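Local coordinates for DUF4974 domain-containing protein (Parabacteroides distasonis, PDB 4M0N) that probably acts as a membrane-bound antagonist of a sigma factor, this chain comprising its FecR and FecR C-terminal regions, at residues V33-G38 against T53-D58; Q180-D185 against I225-T230; F190-Y195 against Y212-R217. The protein carries 1 engineered substitution. All coordinates share one frame; numbering follows the deposited sequence. Where two conformers were deposited one is given.

Interaction 1. Residues V33-G38 against T53-D58; sequences VTLPDG and TEFTSD
Phe55 and Asp37 meet with the carboxylate turned steeply against the ring, the two planes 75° apart. The acid comes to the ring edge, not over a face. Asp37 OD1 lies near the ring plane, 3.6 Å from Phe55 CE2. The slightly positive ring edge probably suits the acid oxygen. The Asp37 CB sits 3.9 Å from Phe55 CD2, so the stem of the side chain packs as well. The first torsion of Asp37 sets CG between its backbone N and carbonyl carbon (chi1 66°). This brings the carboxylate back over the turn to reach the ring. Leu35 meets the same ring rim, with its CD1 4.2 Å from Phe55 CZ. Pro36 and Phe55 cross at about a right angle, and Pro36 CD is 4.0 Å from Phe55 CE2. The next ring carbon, Pro36 CG, reaches backbone and lies 3.3 Å from Thr53 O.

Leu35, Pro36 and Asp37 lie in a type I turn that runs from Leu35 to Gly38. It is closed by Gly38 N bonding to Leu35 O at 2.8 Å. No hydrogen bond crosses between the two segments. Asp37 OD2 is held instead by a salt bridge to Arg60 and a hydrogen bond to Thr39. The contact lies at the surface of the FecR region. The turn follows strand 31-34, which pairs with strand 40-43, and the Phe55 loop joins strands 48-51 and 60-65. Leu35, which is buried, packs on Tyr51, Val41, Val62 and Phe80, each from a different strand.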
ATOM      1  N   VAL A  33       8.154   6.411 -12.043  1.00 21.17           N
ATOM      2  CA  VAL A  33       8.859   5.919 -13.200  1.00 24.40           C
ATOM      3  C   VAL A  33       7.898   5.633 -14.327  1.00 24.79           C
ATOM      4  O   VAL A  33       6.756   5.226 -14.120  1.00 25.46           O
ATOM      5  CB  VAL A  33       9.714   4.680 -12.878  1.00 27.89           C
ATOM      6  CG1 VAL A  33       8.838   3.507 -12.520  1.00 23.58           C
ATOM      7  CG2 VAL A  33      10.628   4.312 -14.041  1.00 36.86           C
ATOM      8  N   THR A  34       8.358   5.888 -15.536  1.00 24.52           N
ATOM      9  CA  THR A  34       7.605   5.519 -16.689  1.00 26.45           C
ATOM     10  C   THR A  34       8.258   4.275 -17.278  1.00 24.21           C
ATOM     11  O   THR A  34       9.459   4.267 -17.592  1.00 24.69           O
ATOM     12  CB  THR A  34       7.545   6.655 -17.701  1.00 25.18           C
ATOM     13  OG1 THR A  34       7.009   7.801 -17.053  1.00 25.87           O
ATOM     14  CG2 THR A  34       6.662   6.294 -18.839  1.00 23.63           C
ATOM     15  N   LEU A  35       7.459   3.229 -17.436  1.00 23.83           N
ATOM     16  CA  LEU A  35       7.948   1.992 -18.007  1.00 23.03           C
ATOM     17  C   LEU A  35       8.066   2.047 -19.536  1.00 26.78           C
ATOM     18  O   LEU A  35       7.529   2.948 -20.179  1.00 23.63           O
ATOM     19  CB  LEU A  35       7.031   0.842 -17.574  1.00 23.46           C
ATOM     20  CG  LEU A  35       7.029   0.572 -16.078  1.00 21.93           C
ATOM     21  CD1 LEU A  35       6.017  -0.507 -15.742  1.00 21.84           C
ATOM     22  CD2 LEU A  35       8.412   0.159 -15.597  1.00 26.49           C
ATOM     23  N   PRO A  36       8.767   1.072 -20.132  1.00 26.87           N
ATOM     24  CA  PRO A  36       8.988   1.069 -21.591  1.00 28.92           C
ATOM     25  C   PRO A  36       7.725   1.086 -22.442  1.00 27.98           C
ATOM     26  O   PRO A  36       7.776   1.502 -23.603  1.00 29.78           O
ATOM     27  CB  PRO A  36       9.745  -0.240 -21.820  1.00 30.65           C
ATOM     28  CG  PRO A  36      10.426  -0.506 -20.529  1.00 30.48           C
ATOM     29  CD  PRO A  36       9.479  -0.041 -19.477  1.00 27.34           C
ATOM     30  N   ASP A  37       6.611   0.596 -21.893  1.00 27.62           N
ATOM     31  CA  ASP A  37       5.338   0.603 -22.598  1.00 25.56           C
ATOM     32  C   ASP A  37       4.553   1.904 -22.380  1.00 25.50           C
ATOM     33  O   ASP A  37       3.428   2.024 -22.866  1.00 26.91           O
ATOM     34  CB  ASP A  37       4.471  -0.574 -22.111  1.00 25.56           C
ATOM     35  CG  ASP A  37       4.058  -0.427 -20.658  1.00 22.81           C
ATOM     36  OD1 ASP A  37       4.770   0.292 -19.932  1.00 23.44           O
ATOM     37  OD2 ASP A  37       3.013  -1.006 -20.254  1.00 23.40           O
ATOM     38  N   GLY A  38       5.097   2.831 -21.591  1.00 23.13           N
ATOM     39  CA  GLY A  38       4.388   4.076 -21.276  1.00 24.10           C
ATOM     40  C   GLY A  38       3.571   4.044 -19.992  1.00 21.80           C
ATOM     41  O   GLY A  38       2.981   5.051 -19.603  1.00 22.13           O
ATOM     42  N   THR A  53      14.164  -3.647 -19.196  1.00 31.26           N
ATOM     43  CA  THR A  53      14.312  -2.400 -19.971  1.00 33.07           C
ATOM     44  C   THR A  53      13.510  -2.440 -21.303  1.00 33.26           C
ATOM     45  O   THR A  53      13.271  -1.411 -21.918  1.00 35.80           O
ATOM     46  CB  THR A  53      15.799  -2.041 -20.144  1.00 36.07           C
ATOM     47  OG1 THR A  53      16.496  -3.190 -20.609  1.00 34.79           O
ATOM     48  CG2 THR A  53      16.391  -1.590 -18.774  1.00 39.00           C
ATOM     49  N   GLU A  54      13.083  -3.629 -21.715  1.00 33.80           N
ATOM     50  CA  GLU A  54      12.166  -3.814 -22.838  0.50 34.53           C
ATOM     51  C   GLU A  54      11.216  -4.966 -22.511  1.00 34.03           C
ATOM     52  O   GLU A  54      11.662  -5.976 -21.971  1.00 31.52           O
ATOM     53  CB  GLU A  54      12.987  -4.142 -24.093  0.50 38.38           C
ATOM     54  CG  GLU A  54      12.206  -4.314 -25.384  0.50 40.33           C
ATOM     55  CD  GLU A  54      13.111  -4.225 -26.611  0.50 43.16           C
ATOM     56  OE1 GLU A  54      14.306  -3.891 -26.453  0.50 42.00           O
ATOM     57  OE2 GLU A  54      12.634  -4.478 -27.738  0.50 44.84           O
ATOM     58  N   PHE A  55       9.930  -4.827 -22.837  1.00 33.40           N
ATOM     59  CA  PHE A  55       8.959  -5.901 -22.643  1.00 35.11           C
ATOM     60  C   PHE A  55       8.994  -6.746 -23.930  1.00 40.50           C
ATOM     61  O   PHE A  55       8.356  -6.398 -24.927  1.00 43.59           O
ATOM     62  CB  PHE A  55       7.539  -5.353 -22.415  1.00 31.63           C
ATOM     63  CG  PHE A  55       7.330  -4.703 -21.069  1.00 26.86           C
ATOM     64  CD1 PHE A  55       7.551  -5.424 -19.901  1.00 25.70           C
ATOM     65  CD2 PHE A  55       6.843  -3.399 -20.968  1.00 26.69           C
ATOM     66  CE1 PHE A  55       7.313  -4.845 -18.655  1.00 22.74           C
ATOM     67  CE2 PHE A  55       6.629  -2.812 -19.727  1.00 24.71           C
ATOM     68  CZ  PHE A  55       6.861  -3.531 -18.585  1.00 23.99           C
ATOM     69  N   THR A  56       9.764  -7.825 -23.913  1.00 46.36           N
ATOM     70  CA  THR A  56       9.959  -8.638 -25.123  1.00 55.87           C
ATOM     71  C   THR A  56       9.018  -9.844 -25.203  1.00 58.52           C
ATOM     72  O   THR A  56       8.904 -10.468 -26.263  1.00 58.97           O
ATOM     73  CB  THR A  56      11.416  -9.132 -25.244  1.00 52.56           C
ATOM     74  OG1 THR A  56      11.776  -9.874 -24.071  1.00 52.13           O
ATOM     75  CG2 THR A  56      12.370  -7.953 -25.417  1.00 48.62           C
ATOM     76  N   SER A  57       8.354 -10.183 -24.098  1.00 47.29           N
ATOM     77  CA  SER A  57       7.500 -11.373 -24.083  1.00 52.04           C
ATOM     78  C   SER A  57       6.074 -11.014 -24.516  1.00 49.92           C
ATOM     79  O   SER A  57       5.820  -9.877 -24.918  1.00 56.59           O
ATOM     80  CB  SER A  57       7.515 -12.012 -22.698  1.00 53.01           C
ATOM     81  OG  SER A  57       6.929 -11.149 -21.755  1.00 50.42           O
ATOM     82  N   ASP A  58       5.159 -11.984 -24.450  1.00 42.60           N
ATOM     83  CA  ASP A  58       3.737 -11.743 -24.741  1.00 42.02           C
ATOM     84  C   ASP A  58       2.982 -11.111 -23.557  1.00 34.82           C
ATOM     85  O   ASP A  58       1.773 -10.853 -23.638  1.00 33.97           O
ATOM     86  CB  ASP A  58       3.036 -13.048 -25.138  1.00 41.19           C
ATOM     87  CG  ASP A  58       3.077 -14.102 -24.034  1.00 53.41           C
ATOM     88  OD1 ASP A  58       4.172 -14.351 -23.484  1.00 60.69           O
ATOM     89  OD2 ASP A  58       2.013 -14.680 -23.717  1.00 64.82           O
TER

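Interaction 2. Residues Q180-D185 against I225-T230; sequences QEIVLD and IVLYKT
Val183 bonds twice to the neighbouring strand: its N donates to Ile225 O, and its O accepts from Leu227 N, both at 2.8 Å. This is a parallel strand pair, part of the three-stranded mixed sheet of the FecR C-terminal region. Two further bonds extend it. Ile225 N reaches Glu181 O at 2.9 Å, and Asp185 N reaches Leu227 O at 2.8 Å. The bond to Glu181 O is nearly straight at hydrogen, 172°. That oxygen is held twice, because the Gln180 side-chain NE2 also donates to it. The two donors approach from opposite faces of the carbonyl plane. Gln180 bends at chi2 (58°), which folds its amide back to the next residue's carbonyl.

Packing splits between the two faces of the sheet. On one face, Ile182 and Ile225 run side by side, pointing the same way. Ile182 CG2 also meets Leu227 CG, and Leu184 CD2 lies 3.9 Å from Leu227 CD1. This apolar face is covered by helix 167-178, through Ile171 and Leu174, and by Leu207 of helix 203-214. On the other face, Val183 CG2 lies 3.6 Å from Val226 CG2. Asp185 OD1 bonds to Asn187 N just beyond the strand, while its OD2 lies beside Tyr228 CB. The side chains of Gln180 and Ile225 cross at about a right angle, with Gln180 CG 3.6 Å from Ile225 CD1.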
ATOM      1  N   GLN A 180      10.680   7.109  10.472  1.00 25.55           N
ATOM      2  CA  GLN A 180      10.773   7.222  11.902  1.00 28.48           C
ATOM      3  C   GLN A 180      10.337   5.915  12.542  1.00 27.92           C
ATOM      4  O   GLN A 180       9.216   5.472  12.317  1.00 26.77           O
ATOM      5  CB  GLN A 180       9.885   8.369  12.373  1.00 32.11           C
ATOM      6  CG  GLN A 180       9.724   8.469  13.882  1.00 33.24           C
ATOM      7  CD  GLN A 180      11.058   8.624  14.610  1.00 34.90           C
ATOM      8  OE1 GLN A 180      11.766   9.617  14.417  1.00 41.22           O
ATOM      9  NE2 GLN A 180      11.409   7.643  15.441  1.00 36.34           N
ATOM     10  N   GLU A 181      11.213   5.302  13.351  1.00 26.49           N
ATOM     11  CA  GLU A 181      10.865   4.063  14.030  1.00 27.63           C
ATOM     12  C   GLU A 181       9.781   4.339  15.069  1.00 28.26           C
ATOM     13  O   GLU A 181       9.885   5.259  15.885  1.00 28.27           O
ATOM     14  CB  GLU A 181      12.086   3.430  14.694  1.00 32.86           C
ATOM     15  CG  GLU A 181      11.885   1.963  15.059  1.00 37.29           C
ATOM     16  CD  GLU A 181      12.801   1.479  16.182  1.00 43.49           C
ATOM     17  OE1 GLU A 181      13.863   2.092  16.409  1.00 44.34           O
ATOM     18  OE2 GLU A 181      12.448   0.477  16.843  1.00 46.56           O
ATOM     19  N   ILE A 182       8.721   3.544  15.011  1.00 30.55           N
ATOM     20  CA  ILE A 182       7.640   3.663  15.955  1.00 30.09           C
ATOM     21  C   ILE A 182       7.325   2.268  16.448  1.00 30.80           C
ATOM     22  O   ILE A 182       7.068   1.385  15.647  1.00 29.27           O
ATOM     23  CB  ILE A 182       6.368   4.241  15.321  1.00 27.96           C
ATOM     24  CG1 ILE A 182       6.616   5.636  14.751  1.00 30.00           C
ATOM     25  CG2 ILE A 182       5.233   4.262  16.336  1.00 31.13           C
ATOM     26  CD1 ILE A 182       5.455   6.126  13.895  1.00 28.28           C
ATOM     27  N   VAL A 183       7.341   2.101  17.764  1.00 32.65           N
ATOM     28  CA  VAL A 183       7.071   0.819  18.403  1.00 37.75           C
ATOM     29  C   VAL A 183       5.877   0.953  19.355  1.00 40.73           C
ATOM     30  O   VAL A 183       5.617   2.031  19.888  1.00 38.91           O
ATOM     31  CB  VAL A 183       8.317   0.321  19.171  1.00 40.53           C
ATOM     32  CG1 VAL A 183       9.539   0.346  18.264  1.00 42.97           C
ATOM     33  CG2 VAL A 183       8.581   1.159  20.417  1.00 45.39           C
ATOM     34  N   LEU A 184       5.157  -0.151  19.539  1.00 41.94           N
ATOM     35  CA  LEU A 184       4.045  -0.237  20.483  1.00 46.27           C
ATOM     36  C   LEU A 184       4.561  -0.772  21.806  1.00 45.85           C
ATOM     37  O   LEU A 184       5.290  -1.768  21.818  1.00 44.92           O
ATOM     38  CB  LEU A 184       2.965  -1.187  19.942  1.00 46.40           C
ATOM     39  CG  LEU A 184       2.205  -0.714  18.702  1.00 49.80           C
ATOM     40  CD1 LEU A 184       1.416  -1.844  18.053  1.00 47.79           C
ATOM     41  CD2 LEU A 184       1.284   0.438  19.076  1.00 53.39           C
ATOM     42  N   ASP A 185       4.208  -0.099  22.907  1.00 45.56           N
ATOM     43  CA  ASP A 185       4.468  -0.599  24.253  1.00 47.45           C
ATOM     44  C   ASP A 185       4.018  -2.068  24.323  1.00 47.07           C
ATOM     45  O   ASP A 185       2.846  -2.360  24.097  1.00 47.21           O
ATOM     46  CB  ASP A 185       3.702   0.261  25.283  1.00 46.90           C
ATOM     47  CG  ASP A 185       3.972  -0.137  26.728  1.00 48.98           C
ATOM     48  OD1 ASP A 185       4.532  -1.215  26.979  1.00 47.73           O
ATOM     49  OD2 ASP A 185       3.600   0.640  27.632  1.00 57.24           O
ATOM     50  N   ILE A 225      10.093   6.361  18.596  1.00 37.38           N
ATOM     51  CA  ILE A 225       8.839   6.795  19.185  1.00 35.43           C
ATOM     52  C   ILE A 225       8.136   5.559  19.715  1.00 35.40           C
ATOM     53  O   ILE A 225       8.001   4.563  19.003  1.00 33.72           O
ATOM     54  CB  ILE A 225       7.915   7.532  18.191  1.00 34.86           C
ATOM     55  CG1 ILE A 225       8.544   8.857  17.772  1.00 35.85           C
ATOM     56  CG2 ILE A 225       6.552   7.791  18.823  1.00 35.15           C
ATOM     57  CD1 ILE A 225       7.748   9.600  16.731  1.00 35.34           C
ATOM     58  N   VAL A 226       7.690   5.640  20.967  1.00 34.56           N
ATOM     59  CA  VAL A 226       6.972   4.548  21.635  1.00 35.14           C
ATOM     60  C   VAL A 226       5.527   4.963  21.895  1.00 34.50           C
ATOM     61  O   VAL A 226       5.276   6.037  22.431  1.00 35.89           O
ATOM     62  CB  VAL A 226       7.628   4.194  22.979  1.00 38.50           C
ATOM     63  CG1 VAL A 226       6.871   3.055  23.659  1.00 42.08           C
ATOM     64  CG2 VAL A 226       9.101   3.837  22.783  1.00 38.64           C
ATOM     65  N   LEU A 227       4.581   4.122  21.494  1.00 33.99           N
ATOM     66  CA  LEU A 227       3.164   4.389  21.723  1.00 34.57           C
ATOM     67  C   LEU A 227       2.725   3.635  22.958  1.00 35.50           C
ATOM     68  O   LEU A 227       3.199   2.526  23.211  1.00 35.00           O
ATOM     69  CB  LEU A 227       2.307   3.941  20.538  1.00 33.92           C
ATOM     70  CG  LEU A 227       2.578   4.608  19.189  1.00 35.06           C
ATOM     71  CD1 LEU A 227       1.545   4.194  18.141  1.00 33.11           C
ATOM     72  CD2 LEU A 227       2.616   6.128  19.320  1.00 34.69           C
ATOM     73  N   TYR A 228       1.840   4.247  23.736  1.00 35.27           N
ATOM     74  CA  TYR A 228       1.391   3.641  24.979  1.00 36.49           C
ATOM     75  C   TYR A 228      -0.004   4.132  25.361  1.00 38.49           C
ATOM     76  O   TYR A 228      -0.619   4.919  24.631  1.00 36.06           O
ATOM     77  CB  TYR A 228       2.411   3.902  26.088  1.00 38.01           C
ATOM     78  CG  TYR A 228       2.493   5.338  26.513  1.00 37.94           C
ATOM     79  CD1 TYR A 228       3.217   6.274  25.774  1.00 36.25           C
ATOM     80  CD2 TYR A 228       1.861   5.767  27.688  1.00 40.07           C
ATOM     81  CE1 TYR A 228       3.287   7.604  26.184  1.00 37.90           C
ATOM     82  CE2 TYR A 228       1.924   7.081  28.099  1.00 40.48           C
ATOM     83  CZ  TYR A 228       2.632   7.997  27.352  1.00 39.26           C
ATOM     84  OH  TYR A 228       2.658   9.294  27.797  1.00 40.48           O
ATOM     85  N   LYS A 229      -0.513   3.607  26.477  1.00 39.86           N
ATOM     86  CA  LYS A 229      -1.809   4.003  27.034  1.00 40.78           C
ATOM     87  C   LYS A 229      -1.640   4.122  28.537  1.00 45.74           C
ATOM     88  O   LYS A 229      -0.681   3.596  29.097  1.00 47.96           O
ATOM     89  CB  LYS A 229      -2.907   2.966  26.728  1.00 38.73           C
ATOM     90  CG  LYS A 229      -3.362   2.927  25.279  1.00 37.22           C
ATOM     91  CD  LYS A 229      -4.396   1.832  25.007  1.00 37.52           C
ATOM     92  CE  LYS A 229      -4.740   1.758  23.520  1.00 37.15           C
ATOM     93  NZ  LYS A 229      -5.649   0.625  23.163  1.00 37.96           N
ATOM     94  N   THR A 230      -2.580   4.822  29.166  1.00 50.70           N
ATOM     95  CA  THR A 230      -2.656   4.959  30.630  1.00 55.84           C
ATOM     96  C   THR A 230      -4.087   5.328  31.041  1.00 61.29           C
ATOM     97  O   THR A 230      -4.768   6.065  30.330  1.00 63.60           O
ATOM     98  CB  THR A 230      -1.699   6.051  31.158  1.00 59.73           C
ATOM     99  OG1 THR A 230      -1.686   7.155  30.245  1.00 54.93           O
ATOM    100  CG2 THR A 230      -0.268   5.515  31.335  1.00 62.00           C
TER

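Interaction 3. Residues F190-Y195 against Y212-R217; sequences FDDYIY and YSTGIR
Thr214, which faces Asp192 across the contact, has its hydroxyl oxygen gripped from two directions. Ile216 N donates to Thr214 OG1 at 2.9 Å, making an ST turn, and the hydroxyl itself bonds to Ile210 O, one turn back in helix 203-214. OG1 lies between the backbone N and the carbonyl carbon (chi1 66°), where it can serve both. The two bonds fix the rotation of the side chain and turn its carbon atoms to the opposite segment. Gly215 follows with positive phi, as the chain leaves the helix.

Asp192 meets the carbon side of this threonine. Its OD2 is 3.7 Å from Thr214 CB and 3.9 Å from Thr214 CG2, so the carboxylate touches carbon here and not the hydroxyl. Asp192 OD1 comes 3.8 Å from Ile216 CD1, the two side chains arriving from opposite directions. OD1 also forms a salt bridge with Lys229 NZ.

Apolar contacts flank the acid. The Phe190 ring turns its edge to Ile216, with Phe190 CE1 3.9 Å from Ile216 CG1 and Ile216 CG2 also in the ring plane. The methyl groups of Ile194 and Thr214 meet where their side chains cross at about a right angle: Ile194 CD1 is 3.8 Å from Thr214 CG2. No hydrogen bond joins the two segments.

The contact sets the end of helix 203-214 and the residues after it against the loop leading into strand 193-199 and that strand's first residues. Strand 193-199 pairs with strand 159-166, and Ile194 packs on Phe162, Ile167 and Val170. Phe190 rests on Ile167 at the start of helix 167-178. Ile216 packs on Leu227 of strand 224-228.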
ATOM      1  N   PHE A 190      -3.274  -3.137  22.110  1.00 38.50           N
ATOM      2  CA  PHE A 190      -3.533  -2.248  20.963  1.00 41.25           C
ATOM      3  C   PHE A 190      -4.485  -2.908  19.967  1.00 38.49           C
ATOM      4  O   PHE A 190      -4.069  -3.401  18.920  1.00 38.20           O
ATOM      5  CB  PHE A 190      -2.224  -1.859  20.269  1.00 40.75           C
ATOM      6  CG  PHE A 190      -1.405  -0.866  21.045  1.00 41.15           C
ATOM      7  CD1 PHE A 190      -1.691   0.491  20.968  1.00 39.95           C
ATOM      8  CD2 PHE A 190      -0.349  -1.283  21.837  1.00 40.87           C
ATOM      9  CE1 PHE A 190      -0.939   1.413  21.672  1.00 41.32           C
ATOM     10  CE2 PHE A 190       0.398  -0.363  22.558  1.00 41.18           C
ATOM     11  CZ  PHE A 190       0.105   0.986  22.472  1.00 38.83           C
ATOM     12  N   ASP A 191      -5.767  -2.891  20.315  1.00 44.26           N
ATOM     13  CA  ASP A 191      -6.809  -3.536  19.520  1.00 49.40           C
ATOM     14  C   ASP A 191      -7.555  -2.517  18.657  1.00 44.85           C
ATOM     15  O   ASP A 191      -8.630  -2.805  18.134  1.00 49.99           O
ATOM     16  CB  ASP A 191      -7.790  -4.234  20.475  1.00 54.19           C
ATOM     17  CG  ASP A 191      -8.338  -5.535  19.918  1.00 64.46           C
ATOM     18  OD1 ASP A 191      -8.984  -5.519  18.841  1.00 56.95           O
ATOM     19  OD2 ASP A 191      -8.144  -6.576  20.588  1.00 70.74           O
ATOM     20  N   ASP A 192      -6.976  -1.334  18.483  1.00 40.24           N
ATOM     21  CA  ASP A 192      -7.710  -0.204  17.921  1.00 37.83           C
ATOM     22  C   ASP A 192      -7.796  -0.257  16.390  1.00 33.14           C
ATOM     23  O   ASP A 192      -6.915  -0.783  15.710  1.00 31.11           O
ATOM     24  CB  ASP A 192      -7.062   1.113  18.336  1.00 38.16           C
ATOM     25  CG  ASP A 192      -6.791   1.187  19.825  1.00 40.92           C
ATOM     26  OD1 ASP A 192      -5.867   0.484  20.297  1.00 41.24           O
ATOM     27  OD2 ASP A 192      -7.494   1.957  20.516  1.00 38.13           O
ATOM     28  N   TYR A 193      -8.884   0.303  15.875  1.00 35.57           N
ATOM     29  CA  TYR A 193      -9.040   0.515  14.444  1.00 36.49           C
ATOM     30  C   TYR A 193      -9.122   2.022  14.210  1.00 35.38           C
ATOM     31  O   TYR A 193      -9.820   2.741  14.942  1.00 35.81           O
ATOM     32  CB  TYR A 193     -10.290  -0.201  13.936  1.00 37.95           C
ATOM     33  CG  TYR A 193     -10.180  -1.703  14.037  1.00 38.19           C
ATOM     34  CD1 TYR A 193      -9.309  -2.401  13.211  1.00 40.59           C
ATOM     35  CD2 TYR A 193     -10.935  -2.427  14.966  1.00 42.98           C
ATOM     36  CE1 TYR A 193      -9.179  -3.771  13.302  1.00 40.94           C
ATOM     37  CE2 TYR A 193     -10.817  -3.806  15.062  1.00 42.15           C
ATOM     38  CZ  TYR A 193      -9.941  -4.472  14.229  1.00 44.45           C
ATOM     39  OH  TYR A 193      -9.802  -5.837  14.289  1.00 51.69           O
ATOM     40  N   ILE A 194      -8.383   2.500  13.213  1.00 29.49           N
ATOM     41  CA  ILE A 194      -8.241   3.925  12.990  1.00 30.42           C
ATOM     42  C   ILE A 194      -9.035   4.404  11.784  1.00 27.98           C
ATOM     43  O   ILE A 194      -9.096   3.726  10.739  1.00 28.68           O
ATOM     44  CB  ILE A 194      -6.761   4.303  12.803  1.00 30.98           C
ATOM     45  CG1 ILE A 194      -5.914   3.741  13.955  1.00 32.29           C
ATOM     46  CG2 ILE A 194      -6.586   5.805  12.649  1.00 33.91           C
ATOM     47  CD1 ILE A 194      -6.266   4.247  15.332  1.00 33.00           C
ATOM     48  N   TYR A 195      -9.634   5.578  11.946  1.00 32.43           N
ATOM     49  CA  TYR A 195     -10.364   6.259  10.882  1.00 36.44           C
ATOM     50  C   TYR A 195      -9.796   7.657  10.715  1.00 37.87           C
ATOM     51  O   TYR A 195      -9.421   8.303  11.696  1.00 37.17           O
ATOM     52  CB  TYR A 195     -11.854   6.384  11.238  1.00 39.43           C
ATOM     53  CG  TYR A 195     -12.566   5.062  11.421  1.00 40.16           C
ATOM     54  CD1 TYR A 195     -12.450   4.340  12.610  1.00 40.38           C
ATOM     55  CD2 TYR A 195     -13.368   4.542  10.411  1.00 41.21           C
ATOM     56  CE1 TYR A 195     -13.104   3.134  12.781  1.00 40.36           C
ATOM     57  CE2 TYR A 195     -14.032   3.336  10.570  1.00 40.15           C
ATOM     58  CZ  TYR A 195     -13.894   2.631  11.749  1.00 44.71           C
ATOM     59  OH  TYR A 195     -14.560   1.428  11.898  1.00 48.51           O
ATOM     60  N   TYR A 212      -6.345  11.778  20.236  1.00 39.63           N
ATOM     61  CA  TYR A 212      -7.713  12.295  20.375  1.00 46.61           C
ATOM     62  C   TYR A 212      -8.774  11.213  20.169  1.00 47.79           C
ATOM     63  O   TYR A 212      -9.790  11.195  20.867  1.00 51.83           O
ATOM     64  CB  TYR A 212      -7.943  13.457  19.397  1.00 51.81           C
ATOM     65  CG  TYR A 212      -9.320  14.097  19.484  1.00 57.20           C
ATOM     66  CD1 TYR A 212     -10.414  13.555  18.802  1.00 61.24           C
ATOM     67  CD2 TYR A 212      -9.524  15.253  20.239  1.00 61.93           C
ATOM     68  CE1 TYR A 212     -11.674  14.138  18.883  1.00 66.03           C
ATOM     69  CE2 TYR A 212     -10.779  15.845  20.320  1.00 65.94           C
ATOM     70  CZ  TYR A 212     -11.849  15.285  19.640  1.00 65.74           C
ATOM     71  OH  TYR A 212     -13.091  15.873  19.722  1.00 73.64           O
ATOM     72  N   SER A 213      -8.540  10.317  19.219  1.00 47.41           N
ATOM     73  CA  SER A 213      -9.505   9.276  18.868  1.00 46.42           C
ATOM     74  C   SER A 213      -9.457   8.037  19.766  1.00 48.25           C
ATOM     75  O   SER A 213     -10.480   7.387  19.970  1.00 50.38           O
ATOM     76  CB  SER A 213      -9.288   8.835  17.415  1.00 48.18           C
ATOM     77  OG  SER A 213      -9.469   9.923  16.526  1.00 47.17           O
ATOM     78  N   THR A 214      -8.278   7.703  20.287  1.00 42.50           N
ATOM     79  CA  THR A 214      -8.063   6.402  20.927  1.00 39.24           C
ATOM     80  C   THR A 214      -7.577   6.461  22.365  1.00 42.98           C
ATOM     81  O   THR A 214      -7.663   5.460  23.074  1.00 46.04           O
ATOM     82  CB  THR A 214      -7.017   5.588  20.144  1.00 37.17           C
ATOM     83  OG1 THR A 214      -5.740   6.243  20.229  1.00 34.75           O
ATOM     84  CG2 THR A 214      -7.443   5.459  18.698  1.00 34.36           C
ATOM     85  N   GLY A 215      -7.067   7.618  22.791  1.00 43.63           N
ATOM     86  CA  GLY A 215      -6.323   7.719  24.038  1.00 41.81           C
ATOM     87  C   GLY A 215      -4.859   7.302  23.938  1.00 39.20           C
ATOM     88  O   GLY A 215      -4.094   7.499  24.877  1.00 39.62           O
ATOM     89  N   ILE A 216      -4.434   6.754  22.805  1.00 38.85           N
ATOM     90  CA  ILE A 216      -3.038   6.339  22.665  1.00 39.10           C
ATOM     91  C   ILE A 216      -2.111   7.561  22.757  1.00 39.32           C
ATOM     92  O   ILE A 216      -2.305   8.537  22.038  1.00 36.28           O
ATOM     93  CB  ILE A 216      -2.825   5.600  21.330  1.00 37.83           C
ATOM     94  CG1 ILE A 216      -3.597   4.275  21.337  1.00 37.16           C
ATOM     95  CG2 ILE A 216      -1.344   5.321  21.060  1.00 40.71           C
ATOM     96  CD1 ILE A 216      -3.830   3.721  19.954  1.00 34.56           C
ATOM     97  N   ARG A 217      -1.135   7.518  23.663  1.00 40.01           N
ATOM     98  CA  ARG A 217      -0.139   8.580  23.767  1.00 40.35           C
ATOM     99  C   ARG A 217       1.158   8.133  23.118  1.00 38.52           C
ATOM    100  O   ARG A 217       1.344   6.947  22.806  1.00 37.54           O
ATOM    101  CB  ARG A 217       0.122   8.967  25.228  1.00 43.77           C
ATOM    102  CG  ARG A 217      -1.008   9.762  25.866  1.00 47.29           C
ATOM    103  CD  ARG A 217      -0.708  10.131  27.313  1.00 51.36           C
ATOM    104  NE  ARG A 217      -1.965  10.369  28.028  1.00 55.92           N
ATOM    105  CZ  ARG A 217      -2.629  11.525  28.060  1.00 54.13           C
ATOM    106  NH1 ARG A 217      -2.160  12.608  27.440  1.00 53.08           N
ATOM    107  NH2 ARG A 217      -3.779  11.599  28.727  1.00 54.52           N
TER

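How the interactions relate
Interactions 2 and 3 are neighbours in the FecR C-terminal region, with centres about 12 Å apart. Interaction 3 is nested within the chain loop that interaction 2 closes. They join directly. Lys229 NZ of interaction 2 makes a salt bridge with Asp192 OD1 of interaction 3 at 2.9 Å, and Tyr228 O probably bonds to Arg217 N at 2.8 Å. The Asp185 carbonyl O also packs on Phe190 CE2. Interaction 1 belongs to the FecR region, on the other side of the chain's centre. Its centre is about 42 Å from that of interaction 2. None of the three lies at the magnesium site; the Glu181 side chain of interaction 2 is about 14 Å from a bound magnesium ion.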